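Local coordinates for protein homospermidine synthase (Legionella pneumophila subsp. pneumophila str. Philadelphia 1, PDB 2PH5) that binds NAD and probably makes homospermidine by transferring aminobutyl groups between polyamines, at residues C324-A327 and R328-I331; I241-G244 and T245-H249; I167-A170 and L171-A175; W191-L194 and A195-L198; P70-Y73 and L74-G78. All blocks are in the same frame, centred on the assembly; numbering follows the deposited sequence.

Contact 1. Residues C324-A327 and R328-I331; sequences CPDA and RLSI
R328 lays its side chain against P325 at the first turn of helix 325-336. The chain is extended from CG to NE, and CD comes within 3.5 Å of P325 CA. At its far end the guanidinium presents one face to the proline, with P325 N 3.3 Å above its plane and offset toward the rim. Its nitrogens are used elsewhere: NE donates to the carbonyl of P323, and NH1 weakly to that of D209, which together probably limit the rotation of the group.

The tightly packed part is the buried side of the turn. D326 O there accepts two bonds from S330, from OG and from N, each 2.9 Å from that oxygen and arriving from opposite faces of the carbonyl plane. S330 OG also pairs with V223 N on strand 221-224, while D326 OD1 bonds T213 OG1. P325, R328 and L329 form the less buried side, and there L329 of the second subunit packs on P325 and R328.

C324 occupies the N-cap position. Its SG, put on the helix side by a chi1 of 65°, receives a weak, long bond of 3.5 Å from A327 N, and its carbonyl takes R328 N at 3.0 Å. The sulfur thus gives only a weak cap, shared with C324 O, while the carbonyl oxygens of P323 and, weakly, D209 would stabilise the positive guanidinium beside the second subunit.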
# COMPACT_ATOMS: atom_id res chain seq x y z
N CYS A 324 -6.75 7.09 4.10
CA CYS A 324 -5.70 8.06 3.82
C CYS A 324 -4.41 7.29 3.57
O CYS A 324 -4.18 6.24 4.17
CB CYS A 324 -5.53 9.00 5.01
SG CYS A 324 -4.95 8.15 6.47
N PRO A 325 -3.55 7.79 2.67
CA PRO A 325 -2.29 7.09 2.36
C PRO A 325 -1.56 6.49 3.57
O PRO A 325 -0.94 5.43 3.45
CB PRO A 325 -1.47 8.15 1.62
CG PRO A 325 -2.16 9.45 1.92
CD PRO A 325 -3.61 9.08 1.98
N ASP A 326 -1.62 7.16 4.72
CA ASP A 326 -0.96 6.66 5.91
C ASP A 326 -1.64 5.38 6.40
O ASP A 326 -0.97 4.46 6.89
CB ASP A 326 -0.97 7.71 7.03
CG ASP A 326 0.12 8.75 6.87
OD1 ASP A 326 0.08 9.77 7.60
OD2 ASP A 326 1.02 8.57 6.02
N ALA A 327 -2.97 5.33 6.28
CA ALA A 327 -3.71 4.14 6.70
C ALA A 327 -3.47 3.03 5.67
O ALA A 327 -3.62 1.85 5.98
CB ALA A 327 -5.20 4.45 6.81
N ARG A 328 -3.09 3.41 4.45
CA ARG A 328 -2.81 2.42 3.40
C ARG A 328 -1.51 1.75 3.75
O ARG A 328 -1.39 0.52 3.69
CB ARG A 328 -2.69 3.09 2.04
CG ARG A 328 -3.96 3.77 1.59
CD ARG A 328 -3.73 4.65 0.37
NE ARG A 328 -4.75 5.69 0.30
CZ ARG A 328 -4.71 6.74 -0.50
NH1 ARG A 328 -5.70 7.63 -0.46
NH2 ARG A 328 -3.69 6.89 -1.34
N LEU A 329 -0.53 2.56 4.12
CA LEU A 329 0.77 2.05 4.51
C LEU A 329 0.58 1.21 5.77
O LEU A 329 1.24 0.19 5.94
CB LEU A 329 1.74 3.21 4.80
CG LEU A 329 2.12 4.14 3.64
CD1 LEU A 329 2.95 5.32 4.16
CD2 LEU A 329 2.91 3.37 2.61
N SER A 330 -0.32 1.65 6.65
CA SER A 330 -0.57 0.92 7.89
C SER A 330 -1.11 -0.48 7.64
O SER A 330 -0.61 -1.46 8.19
CB SER A 330 -1.53 1.71 8.78
OG SER A 330 -0.92 2.88 9.28
N ILE A 331 -2.15 -0.56 6.82
CA ILE A 331 -2.74 -1.85 6.47
C ILE A 331 -1.66 -2.74 5.83
O ILE A 331 -1.54 -3.92 6.16
CB ILE A 331 -3.92 -1.65 5.51
CG1 ILE A 331 -5.10 -1.04 6.28
CG2 ILE A 331 -4.31 -2.97 4.85
CD1 ILE A 331 -6.20 -0.47 5.40

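Contact 2. Residues I241-G244 and T245-H249; sequences IGWG and THEAH
The indole of W243 has E247 over one face and a carbonyl at its edge. E247 CG sits 3.6 Å from the centroid of the six-membered ring and only 6° off the ring normal, a CH-pi contact placed over the ring centre. E247 CB lies over the same side, 3.5 Å from W243 CZ2. H249 O meets the rim in the ring plane, 3.0 Å from W243 CZ2, and W250 makes an edge-to-face contact with the indole.

The glutamate chain is bent at chi2, which folds the carboxylate back along the indole so that the two planes are 14° apart. The carboxylate is held there from outside the segments: OE1 pairs with T316 OG1 and OE2 with F466 N.

A type I beta turn from G244 to E247 brings the two residues together, just after strand 238-242 leaves its three-stranded antiparallel sheet. Its closing bond, E247 N to G244 O, is 3.3 Å long, and the donor stands 60° out of the carbonyl plane, so it is not directed at a lone pair.

The turn and the residues after it are held by further bonds. T316 OG1 also bonds G244 N, and T245 OG1 bonds R314 O, both partners being on strand 311-322. H246 NE2 reaches W464 O, and H249 stacks on F467 while its NE2 pairs with D459 OD1.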
# COMPACT_ATOMS: atom_id res chain seq x y z
N ILE A 241 -21.33 -8.77 2.40
CA ILE A 241 -21.99 -8.18 1.23
C ILE A 241 -23.49 -8.44 1.11
O ILE A 241 -23.95 -9.56 1.28
CB ILE A 241 -21.32 -8.71 -0.05
CG1 ILE A 241 -19.80 -8.63 0.07
CG2 ILE A 241 -21.81 -7.92 -1.25
CD1 ILE A 241 -19.06 -9.40 -1.01
N GLY A 242 -24.25 -7.38 0.82
CA GLY A 242 -25.68 -7.53 0.63
C GLY A 242 -25.84 -8.08 -0.78
O GLY A 242 -25.49 -7.42 -1.75
N TRP A 243 -26.36 -9.30 -0.90
CA TRP A 243 -26.51 -9.91 -2.22
C TRP A 243 -27.71 -9.41 -3.02
O TRP A 243 -28.85 -9.62 -2.62
CB TRP A 243 -26.58 -11.43 -2.10
CG TRP A 243 -26.00 -12.14 -3.28
CD1 TRP A 243 -26.55 -13.19 -3.97
CD2 TRP A 243 -24.73 -11.89 -3.90
NE1 TRP A 243 -25.70 -13.61 -4.96
CE2 TRP A 243 -24.57 -12.83 -4.94
CE3 TRP A 243 -23.70 -10.96 -3.67
CZ2 TRP A 243 -23.43 -12.87 -5.76
CZ3 TRP A 243 -22.57 -11.00 -4.48
CH2 TRP A 243 -22.45 -11.95 -5.51
N GLY A 244 -27.44 -8.75 -4.14
CA GLY A 244 -28.51 -8.24 -4.96
C GLY A 244 -29.13 -9.31 -5.84
O GLY A 244 -28.46 -10.26 -6.23
N THR A 245 -30.42 -9.16 -6.14
CA THR A 245 -31.13 -10.13 -6.97
C THR A 245 -30.65 -10.18 -8.42
O THR A 245 -30.94 -11.14 -9.13
CB THR A 245 -32.65 -9.87 -6.95
OG1 THR A 245 -32.90 -8.47 -7.03
CG2 THR A 245 -33.26 -10.42 -5.67
N HIS A 246 -29.90 -9.18 -8.87
CA HIS A 246 -29.41 -9.18 -10.25
C HIS A 246 -28.16 -10.03 -10.41
O HIS A 246 -27.89 -10.52 -11.50
CB HIS A 246 -29.09 -7.77 -10.73
CG HIS A 246 -27.74 -7.28 -10.30
ND1 HIS A 246 -27.45 -6.96 -8.99
CD2 HIS A 246 -26.58 -7.13 -10.99
CE1 HIS A 246 -26.17 -6.63 -8.90
NE2 HIS A 246 -25.62 -6.72 -10.09
N GLU A 247 -27.40 -10.19 -9.33
CA GLU A 247 -26.16 -10.97 -9.35
C GLU A 247 -26.37 -12.31 -10.02
O GLU A 247 -27.24 -13.09 -9.63
CB GLU A 247 -25.63 -11.20 -7.93
CG GLU A 247 -25.31 -9.94 -7.14
CD GLU A 247 -24.14 -9.14 -7.71
OE1 GLU A 247 -23.80 -8.10 -7.12
OE2 GLU A 247 -23.56 -9.55 -8.74
N ALA A 248 -25.54 -12.58 -11.02
CA ALA A 248 -25.63 -13.83 -11.77
C ALA A 248 -24.40 -14.71 -11.59
O ALA A 248 -24.28 -15.75 -12.23
CB ALA A 248 -25.83 -13.50 -13.25
N HIS A 249 -23.49 -14.30 -10.71
CA HIS A 249 -22.25 -15.05 -10.45
C HIS A 249 -22.08 -15.32 -8.96
O HIS A 249 -22.44 -14.50 -8.13
CB HIS A 249 -21.06 -14.26 -10.97
CG HIS A 249 -21.09 -14.05 -12.46
ND1 HIS A 249 -20.54 -14.95 -13.34
CD2 HIS A 249 -21.61 -13.05 -13.21
CE1 HIS A 249 -20.72 -14.51 -14.58
NE2 HIS A 249 -21.37 -13.36 -14.52

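Contact 3. Residues I167-A170 and L171-A175; sequences IKEA and LLNIA
I167 O takes the amide of L171 at 2.8 Å, with an N-H...O angle of 158°, the shortest of the four i to i+4 bonds that join the segments. The next three turn regularly: L172 N to K168 O at 3.1 Å, N173 N to E169 O at 2.9 Å and I174 N to A170 O at 2.9 Å, the last nearly straight.

Side chains use the same one-turn spacing. I167 CG2 and L171 CD2 are 4.3 Å apart, a light apolar contact on the buried side, where V361 and L363 of strand 352-364 cover I167, A170, L171 and I174. The L171 torsions are unusual (chi1 -122°), lying away from the staggered positions, so the precise placing of its methyls deserves caution. I174 CG1 lies alongside the backbone, 3.1 Å from A170 O.

On another flank E169 and N173 meet without a polar pair. With E169 CG anti to the backbone N and the chain bent at chi2, E169 CG lies 4.1 Å from N173 ND2, while the carboxylate and amide planes are inclined at 39°. The amide nitrogen donates instead to Y371 OH. K168 runs fully extended away from the turn, its NZ bonded to E419 O.

W191 of helix 188-197 packs on K168, L171 and L172, and H423 of helix 423-430 on K168, E169 and L172. Helix 158-176 is thus a core helix of the C-terminal domain, packed between these two helices and the mixed sheet (strands 352-364 and 370-378); its first turn carries the NAD-contacting N159 and P160.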
# COMPACT_ATOMS: atom_id res chain seq x y z
N ILE A 167 -28.39 8.05 0.56
CA ILE A 167 -29.02 7.14 -0.39
C ILE A 167 -30.42 7.64 -0.75
O ILE A 167 -30.78 7.67 -1.93
CB ILE A 167 -29.08 5.70 0.17
CG1 ILE A 167 -27.69 5.06 0.02
CG2 ILE A 167 -30.15 4.89 -0.56
CD1 ILE A 167 -27.55 3.69 0.66
N LYS A 168 -31.20 8.05 0.24
CA LYS A 168 -32.55 8.55 -0.01
C LYS A 168 -32.49 9.81 -0.87
O LYS A 168 -33.29 9.99 -1.78
CB LYS A 168 -33.26 8.88 1.30
CG LYS A 168 -33.64 7.68 2.14
CD LYS A 168 -34.27 8.16 3.43
CE LYS A 168 -34.82 7.01 4.27
NZ LYS A 168 -35.59 7.56 5.42
N GLU A 169 -31.54 10.70 -0.57
CA GLU A 169 -31.42 11.94 -1.32
C GLU A 169 -31.13 11.62 -2.78
O GLU A 169 -31.76 12.18 -3.69
CB GLU A 169 -30.32 12.82 -0.74
CG GLU A 169 -30.19 14.20 -1.40
CD GLU A 169 -31.28 15.18 -1.00
OE1 GLU A 169 -32.45 14.75 -0.88
OE2 GLU A 169 -30.98 16.38 -0.82
N ALA A 170 -30.18 10.72 -3.01
CA ALA A 170 -29.80 10.33 -4.37
C ALA A 170 -30.97 9.67 -5.09
O ALA A 170 -31.21 9.93 -6.27
CB ALA A 170 -28.60 9.39 -4.33
N LEU A 171 -31.68 8.81 -4.37
CA LEU A 171 -32.82 8.12 -4.94
C LEU A 171 -33.82 9.13 -5.50
O LEU A 171 -34.37 8.94 -6.59
CB LEU A 171 -33.48 7.23 -3.88
CG LEU A 171 -33.59 5.73 -4.17
CD1 LEU A 171 -32.37 5.25 -4.90
CD2 LEU A 171 -33.78 4.96 -2.87
N LEU A 172 -34.05 10.21 -4.77
CA LEU A 172 -34.99 11.22 -5.24
C LEU A 172 -34.40 12.04 -6.39
O LEU A 172 -35.09 12.31 -7.37
CB LEU A 172 -35.41 12.16 -4.10
CG LEU A 172 -36.12 11.54 -2.89
CD1 LEU A 172 -36.39 12.62 -1.86
CD2 LEU A 172 -37.41 10.85 -3.31
N ASN A 173 -33.13 12.43 -6.28
CA ASN A 173 -32.51 13.21 -7.35
C ASN A 173 -32.53 12.45 -8.68
O ASN A 173 -32.87 13.02 -9.71
CB ASN A 173 -31.06 13.58 -7.01
CG ASN A 173 -30.97 14.61 -5.91
OD1 ASN A 173 -31.98 15.18 -5.50
ND2 ASN A 173 -29.76 14.86 -5.43
N ILE A 174 -32.18 11.17 -8.65
CA ILE A 174 -32.18 10.38 -9.87
C ILE A 174 -33.59 10.33 -10.46
O ILE A 174 -33.76 10.24 -11.67
CB ILE A 174 -31.70 8.95 -9.61
CG1 ILE A 174 -30.26 8.96 -9.09
CG2 ILE A 174 -31.80 8.14 -10.90
CD1 ILE A 174 -29.75 7.60 -8.66
N ALA A 175 -34.59 10.38 -9.59
CA ALA A 175 -35.98 10.35 -10.01
C ALA A 175 -36.35 11.64 -10.76
O ALA A 175 -37.00 11.58 -11.80
CB ALA A 175 -36.90 10.15 -8.80

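Contact 4. Residues W191-L194 and A195-L198; sequences WANL and AMTL
The backbone of 191-198 follows the alpha-helical i to i+4 pattern, with A195 N to W191 O at 3.0 Å, M196 N to A192 O at 3.0 Å and T197 N to N193 O at 2.9 Å, but the fourth bond, from L198 N to L194 O, is weak, bending to 132° as helix 188-197 runs out.

Across that last turn L194 and L198 make the main side-chain contact. L194 CG stands anti to the backbone N (chi1 169°), which carries its CD1 branch toward the next turn, where it meets both methyls of L198, the nearer being CD2 at 3.5 Å. L198 leans back over the chain as well, its CB 3.4 Å from L194 O. L171 of helix 158-176 packs on L194.

In T197 OG1 is anti to the backbone N, which puts CG2 between that N and the carbonyl carbon, close to the oxygens of N193 and L194; the placing of the two branches is doubtful. N193, M196, here a selenomethionine, and T197 are exposed, although Y313 and L305 touch M196.

W191 contributes mainly through its backbone carbonyl here, and its ring meets F302. Leucine methyl packing and the bond from N366 ND2 to L198 O both contribute at the helix end. Burial of apolar surface probably counts for more in this last turn, where the amide bond is weak, than in the regular turn before it.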
# COMPACT_ATOMS: atom_id res chain seq x y z
N TRP A 191 -39.53 3.02 -0.40
CA TRP A 191 -38.16 3.38 -0.74
C TRP A 191 -37.55 2.27 -1.59
O TRP A 191 -36.85 2.54 -2.57
CB TRP A 191 -37.32 3.58 0.53
CG TRP A 191 -37.46 4.93 1.13
CD1 TRP A 191 -37.99 5.24 2.35
CD2 TRP A 191 -37.06 6.18 0.55
NE1 TRP A 191 -37.96 6.60 2.56
CE2 TRP A 191 -37.39 7.20 1.47
CE3 TRP A 191 -36.47 6.54 -0.67
CZ2 TRP A 191 -37.14 8.55 1.21
CZ3 TRP A 191 -36.22 7.88 -0.92
CH2 TRP A 191 -36.56 8.87 0.01
N ALA A 192 -37.81 1.03 -1.20
CA ALA A 192 -37.31 -0.12 -1.93
C ALA A 192 -37.89 -0.10 -3.33
O ALA A 192 -37.18 -0.30 -4.32
CB ALA A 192 -37.70 -1.40 -1.22
N ASN A 193 -39.19 0.17 -3.42
CA ASN A 193 -39.89 0.22 -4.69
C ASN A 193 -39.30 1.28 -5.63
O ASN A 193 -39.15 1.03 -6.82
CB ASN A 193 -41.38 0.48 -4.44
CG ASN A 193 -42.11 0.91 -5.69
OD1 ASN A 193 -42.20 2.10 -5.98
ND2 ASN A 193 -42.63 -0.06 -6.44
N LEU A 194 -38.98 2.45 -5.08
CA LEU A 194 -38.38 3.52 -5.86
C LEU A 194 -37.02 3.08 -6.36
O LEU A 194 -36.62 3.41 -7.48
CB LEU A 194 -38.22 4.79 -5.02
CG LEU A 194 -37.35 5.88 -5.67
CD1 LEU A 194 -38.00 6.36 -6.95
CD2 LEU A 194 -37.16 7.04 -4.71
N ALA A 195 -36.29 2.33 -5.54
CA ALA A 195 -34.97 1.86 -5.94
C ALA A 195 -35.08 0.91 -7.12
O ALA A 195 -34.31 1.00 -8.08
CB ALA A 195 -34.27 1.18 -4.77
N MSE A 196 -36.04 0.00 -7.05
CA MSE A 196 -36.23 -0.96 -8.12
C MSE A 196 -36.75 -0.31 -9.40
O MSE A 196 -36.25 -0.59 -10.49
CB MSE A 196 -37.20 -2.04 -7.67
CG MSE A 196 -37.50 -3.06 -8.75
SE MSE A 196 -39.08 -4.08 -8.33
CE MSE A 196 -40.37 -2.84 -9.09
N THR A 197 -37.74 0.57 -9.27
CA THR A 197 -38.30 1.24 -10.43
C THR A 197 -37.23 2.07 -11.14
O THR A 197 -37.35 2.34 -12.34
CB THR A 197 -39.53 2.12 -10.03
OG1 THR A 197 -39.99 2.87 -11.16
CG2 THR A 197 -39.19 3.07 -8.92
N LEU A 198 -36.18 2.46 -10.42
CA LEU A 198 -35.08 3.23 -11.00
C LEU A 198 -33.95 2.37 -11.57
O LEU A 198 -32.99 2.90 -12.13
CB LEU A 198 -34.51 4.20 -9.96
CG LEU A 198 -35.16 5.59 -9.91
CD1 LEU A 198 -36.66 5.49 -10.14
CD2 LEU A 198 -34.85 6.23 -8.58

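Contact 5. Residues P70-Y73 and L74-G78; sequences PQNY and LEVIG
Y73 and L74 lie side by side and point the same way, with L74 CG over one face of the tyrosine ring. The carbon is 4.1 Å from the ring centroid and 20° off its normal, offset toward the rim, a CH-pi contact; L74 CD2 adds an apolar touch at 3.8 Å to Y73 CE1. The tyrosine can reach this position because its CG lies between the backbone N and the carbonyl carbon, chi1 85°. Its ring also meets W118 at about 55°, and A98 and L102 of helix 96-106 pack on it.

N72 and V76 cross at a slant one turn along, N72 CB lying 3.8 Å from V76 CG2. The asparagine stands at the N-cap but spends its amide elsewhere, OD1 on T69 N and ND2 on Q67 O. Its carbonyl does the joining, taking V76 N at 2.8 Å almost in line with the C=O bond. Y73 O likewise takes I77 N at 3.0 Å, and L102 touches I77 too.

One water bridges P70 O to L74 N, and another links Q71 O to E75 OE2. The first turn of helix 73-76 thus has L74 N satisfied by water, whereas Y73 and V76 meet I68, an NAD-binding residue, through apolar contacts.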
# COMPACT_ATOMS: atom_id res chain seq x y z
N PRO A 70 -20.19 -3.78 33.99
CA PRO A 70 -21.54 -4.31 34.15
C PRO A 70 -21.97 -4.20 35.63
O PRO A 70 -23.16 -4.04 35.93
CB PRO A 70 -21.40 -5.77 33.69
CG PRO A 70 -20.33 -5.66 32.64
CD PRO A 70 -19.32 -4.76 33.30
N GLN A 71 -20.99 -4.24 36.53
CA GLN A 71 -21.25 -4.15 37.97
C GLN A 71 -21.50 -2.75 38.53
O GLN A 71 -22.04 -2.63 39.63
CB GLN A 71 -20.10 -4.79 38.75
CG GLN A 71 -19.84 -6.27 38.49
CD GLN A 71 -19.24 -6.53 37.12
OE1 GLN A 71 -18.46 -5.72 36.60
NE2 GLN A 71 -19.59 -7.68 36.52
N ASN A 72 -21.12 -1.69 37.81
CA ASN A 72 -21.33 -0.32 38.31
C ASN A 72 -22.06 0.64 37.39
O ASN A 72 -22.40 1.75 37.80
CB ASN A 72 -19.99 0.33 38.67
CG ASN A 72 -19.13 0.62 37.44
OD1 ASN A 72 -19.63 0.78 36.33
ND2 ASN A 72 -17.82 0.72 37.65
N TYR A 73 -22.31 0.24 36.15
CA TYR A 73 -22.96 1.15 35.22
C TYR A 73 -24.32 1.65 35.70
O TYR A 73 -24.67 2.81 35.45
CB TYR A 73 -23.09 0.50 33.83
CG TYR A 73 -24.30 -0.38 33.62
CD1 TYR A 73 -25.50 0.15 33.12
CD2 TYR A 73 -24.24 -1.74 33.88
CE1 TYR A 73 -26.60 -0.66 32.89
CE2 TYR A 73 -25.34 -2.56 33.65
CZ TYR A 73 -26.51 -2.02 33.15
OH TYR A 73 -27.56 -2.87 32.89
N LEU A 74 -25.09 0.80 36.37
CA LEU A 74 -26.40 1.22 36.86
C LEU A 74 -26.32 2.38 37.84
O LEU A 74 -27.16 3.28 37.81
CB LEU A 74 -27.15 0.05 37.51
CG LEU A 74 -27.97 -0.83 36.56
CD1 LEU A 74 -28.77 -1.87 37.36
CD2 LEU A 74 -28.92 0.04 35.76
N GLU A 75 -25.30 2.37 38.69
CA GLU A 75 -25.16 3.43 39.67
C GLU A 75 -24.38 4.63 39.13
O GLU A 75 -24.83 5.77 39.27
CB GLU A 75 -24.50 2.91 40.95
CG GLU A 75 -24.43 3.94 42.06
CD GLU A 75 -24.12 3.32 43.42
OE1 GLU A 75 -24.04 4.08 44.42
OE2 GLU A 75 -23.95 2.08 43.49
N VAL A 76 -23.23 4.37 38.52
CA VAL A 76 -22.41 5.45 37.98
C VAL A 76 -23.14 6.27 36.92
O VAL A 76 -23.23 7.49 37.03
CB VAL A 76 -21.11 4.91 37.37
CG1 VAL A 76 -20.28 6.05 36.82
CG2 VAL A 76 -20.31 4.15 38.42
N ILE A 77 -23.66 5.59 35.91
CA ILE A 77 -24.38 6.23 34.81
C ILE A 77 -25.79 6.62 35.24
O ILE A 77 -26.28 7.70 34.90
CB ILE A 77 -24.47 5.30 33.58
CG1 ILE A 77 -23.07 4.88 33.12
CG2 ILE A 77 -25.22 5.99 32.45
CD1 ILE A 77 -22.18 6.03 32.70
N GLY A 78 -26.44 5.73 35.98
CA GLY A 78 -27.80 5.99 36.43
C GLY A 78 -27.96 7.25 37.27
O GLY A 78 -28.92 7.99 37.11
O HOH W 1 -24.86 -2.30 37.30
O HOH W 2 -22.63 -0.17 41.50

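From the N terminus, contact 5 comes first, at the start of helix 73-76 in the Rossmann-like NAD-binding part; the other four belong to the saccharopine dehydrogenase-like C-terminal part. Each is a local turn, so none closes a long loop, and they follow in series without nesting or crossing: 5, 3, 4, 2, 1. Contacts 3 and 4 alone touch, where successive helices 158-176 and 188-197 pack, K168 CB meeting W191 CH2 at 3.5 Å. Contact 2 turns the chain out of strand 238-242, its nearest atoms about 7 Å from contact 4. Contact 1 starts helix 325-336 by the second subunit, about 31 Å from contact 5 between nearest atoms.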